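Local coordinates for protein LYND (Lyngbya aestuarii, PDB 4V1T) that probably acts as an ATP-dependent YcaO-type cyclodehydratase, converting side chains of a precursor peptide into azoline heterocycles, at residues Pro164-Ile169 with Trp180-Pro185. Sequence-based numbering, arbitrary orientation.
Sequences PELAKI and WLLVKP
Ile169 lays its CG2 methyl over one face of the Trp180 indole, while one helical turn earlier Leu166 meets Leu182 methyl to methyl. The first is a CH-pi contact: CG2 sits 4.1 Å from the centroid of the Trp180 six-membered ring, only 14° off the ring normal, with CE3 of Trp180 its nearest ring atom. That branch stands anti to the backbone N of Ile169, which aims it at the strand. Trp180 contributes a less common side-chain conformation, its CG placed between the backbone N and the carbonyl carbon (chi1 56°), and the benzo half of its indole extends toward the helix.

The two leucines reach toward each other tip to tip, Leu166 CD2 standing 3.9 Å from Leu182 CD2 and Leu166 CD1 standing 4.0 Å from Leu182 CD1. Together with Trp180 they form the buried part, packed on several sides: Val156 of the neighbouring parallel strand touches both Leu166 and Trp180, Phe196 stacks on the Trp180 ring, and Trp204 of helix 204-213 packs against Leu166, Trp180 and Leu182. Ile169 is the partly exposed member of the contact. The side of the helix turned from the strand is looser: Glu165 and Lys168 are exposed, and Ala167 turns its methyl away.

Helix 165-176 and strand 180-184 are the second and third elements of a beta-alpha-beta unit that starts with strand 154-157. Their short segments run nearly antiparallel (164°) with axes 11.7 Å apart, the usual way a crossover helix lies on its sheet. Within these two segments the contact is apolar, with no hydrogen bond across it, and its cohesion probably rests on dispersion and on keeping these groups out of water.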
loop_
_atom_site.group_PDB
_atom_site.type_symbol
_atom_site.label_atom_id
_atom_site.label_comp_id
_atom_site.label_asym_id
_atom_site.label_seq_id
_atom_site.Cartn_x
_atom_site.Cartn_y
_atom_site.Cartn_z
ATOM N N PRO B 164 4.870 -32.378 12.755
ATOM C CA PRO B 164 6.164 -33.024 12.488
ATOM C C PRO B 164 6.152 -34.063 11.359
ATOM O O PRO B 164 7.197 -34.316 10.775
ATOM C CB PRO B 164 6.528 -33.683 13.837
ATOM C CG PRO B 164 5.295 -33.658 14.652
ATOM C CD PRO B 164 4.500 -32.476 14.175
ATOM N N GLU B 165 4.997 -34.640 11.051
ATOM C CA GLU B 165 4.905 -35.606 9.965
ATOM C C GLU B 165 5.163 -34.957 8.595
ATOM O O GLU B 165 5.551 -35.632 7.647
ATOM C CB GLU B 165 3.536 -36.276 9.950
ATOM C CG GLU B 165 3.361 -37.218 8.764
ATOM C CD GLU B 165 2.114 -38.068 8.842
ATOM O OE1 GLU B 165 1.491 -38.142 9.924
ATOM O OE2 GLU B 165 1.770 -38.667 7.797
ATOM N N LEU B 166 4.946 -33.651 8.497
ATOM C CA LEU B 166 5.188 -32.947 7.246
ATOM C C LEU B 166 6.666 -32.989 6.861
ATOM O O LEU B 166 7.013 -32.886 5.685
ATOM C CB LEU B 166 4.696 -31.508 7.335
ATOM C CG LEU B 166 3.186 -31.349 7.523
ATOM C CD1 LEU B 166 2.832 -29.894 7.730
ATOM C CD2 LEU B 166 2.408 -31.915 6.350
ATOM N N ALA B 167 7.531 -33.161 7.852
ATOM C CA ALA B 167 8.959 -33.229 7.597
ATOM C C ALA B 167 9.275 -34.464 6.763
ATOM O O ALA B 167 10.061 -34.409 5.818
ATOM C CB ALA B 167 9.731 -33.256 8.904
ATOM N N LYS B 168 8.641 -35.578 7.113
ATOM C CA LYS B 168 8.837 -36.828 6.391
ATOM C C LYS B 168 8.245 -36.744 4.982
ATOM O O LYS B 168 8.843 -37.208 4.011
ATOM C CB LYS B 168 8.201 -37.986 7.159
ATOM C CG LYS B 168 8.415 -39.340 6.508
ATOM C CD LYS B 168 7.635 -40.427 7.226
ATOM C CE LYS B 168 7.922 -41.797 6.629
ATOM N NZ LYS B 168 9.323 -42.251 6.891
ATOM N N ILE B 169 7.058 -36.170 4.873
ATOM C CA ILE B 169 6.428 -36.029 3.570
ATOM C C ILE B 169 7.313 -35.166 2.665
ATOM O O ILE B 169 7.509 -35.470 1.484
ATOM C CB ILE B 169 5.020 -35.416 3.691
ATOM C CG1 ILE B 169 4.088 -36.412 4.383
ATOM C CG2 ILE B 169 4.477 -35.028 2.309
ATOM C CD1 ILE B 169 2.685 -35.877 4.626
ATOM N N TRP B 180 3.627 -31.366 -4.330
ATOM C CA TRP B 180 2.532 -31.533 -3.393
ATOM C C TRP B 180 2.003 -30.199 -2.889
ATOM O O TRP B 180 2.693 -29.180 -2.963
ATOM C CB TRP B 180 2.962 -32.414 -2.218
ATOM C CG TRP B 180 4.186 -31.940 -1.475
ATOM C CD1 TRP B 180 5.455 -31.842 -1.969
ATOM C CD2 TRP B 180 4.264 -31.544 -0.094
ATOM N NE1 TRP B 180 6.311 -31.387 -0.990
ATOM C CE2 TRP B 180 5.605 -31.202 0.168
ATOM C CE3 TRP B 180 3.326 -31.437 0.942
ATOM C CZ2 TRP B 180 6.033 -30.757 1.419
ATOM C CZ3 TRP B 180 3.752 -30.993 2.186
ATOM C CH2 TRP B 180 5.093 -30.662 2.412
ATOM N N LEU B 181 0.770 -30.230 -2.379
ATOM C CA LEU B 181 0.073 -29.048 -1.890
ATOM C C LEU B 181 -0.290 -29.200 -0.412
ATOM O O LEU B 181 -0.681 -30.278 0.033
ATOM C CB LEU B 181 -1.197 -28.804 -2.710
ATOM C CG LEU B 181 -2.232 -27.831 -2.128
ATOM C CD1 LEU B 181 -1.694 -26.421 -2.093
ATOM C CD2 LEU B 181 -3.517 -27.868 -2.932
ATOM N N LEU B 182 -0.156 -28.113 0.343
ATOM C CA LEU B 182 -0.568 -28.088 1.733
ATOM C C LEU B 182 -1.828 -27.255 1.875
ATOM O O LEU B 182 -1.985 -26.229 1.221
ATOM C CB LEU B 182 0.530 -27.517 2.630
ATOM C CG LEU B 182 1.231 -28.439 3.623
ATOM C CD1 LEU B 182 2.171 -27.610 4.486
ATOM C CD2 LEU B 182 0.258 -29.221 4.489
ATOM N N VAL B 183 -2.724 -27.709 2.737
ATOM C CA VAL B 183 -3.929 -26.961 3.043
ATOM C C VAL B 183 -4.388 -27.254 4.467
ATOM O O VAL B 183 -4.188 -28.352 4.988
ATOM C CB VAL B 183 -5.067 -27.287 2.057
ATOM C CG1 VAL B 183 -5.480 -28.725 2.170
ATOM C CG2 VAL B 183 -6.263 -26.383 2.298
ATOM N N LYS B 184 -4.993 -26.247 5.085
ATOM C CA LYS B 184 -5.539 -26.346 6.427
ATOM C C LYS B 184 -6.928 -25.729 6.392
ATOM O O LYS B 184 -7.069 -24.526 6.519
ATOM C CB LYS B 184 -4.633 -25.626 7.431
ATOM C CG LYS B 184 -5.200 -25.431 8.850
ATOM C CD LYS B 184 -4.283 -24.502 9.651
ATOM C CE LYS B 184 -4.964 -23.883 10.851
ATOM N NZ LYS B 184 -6.102 -23.012 10.459
ATOM N N PRO B 185 -7.956 -26.559 6.182
ATOM C CA PRO B 185 -9.310 -26.048 6.016
ATOM C C PRO B 185 -10.073 -25.958 7.333
ATOM O O PRO B 185 -11.201 -25.492 7.349
ATOM C CB PRO B 185 -9.941 -27.086 5.094
ATOM C CG PRO B 185 -9.305 -28.377 5.538
ATOM C CD PRO B 185 -7.893 -28.015 5.945
#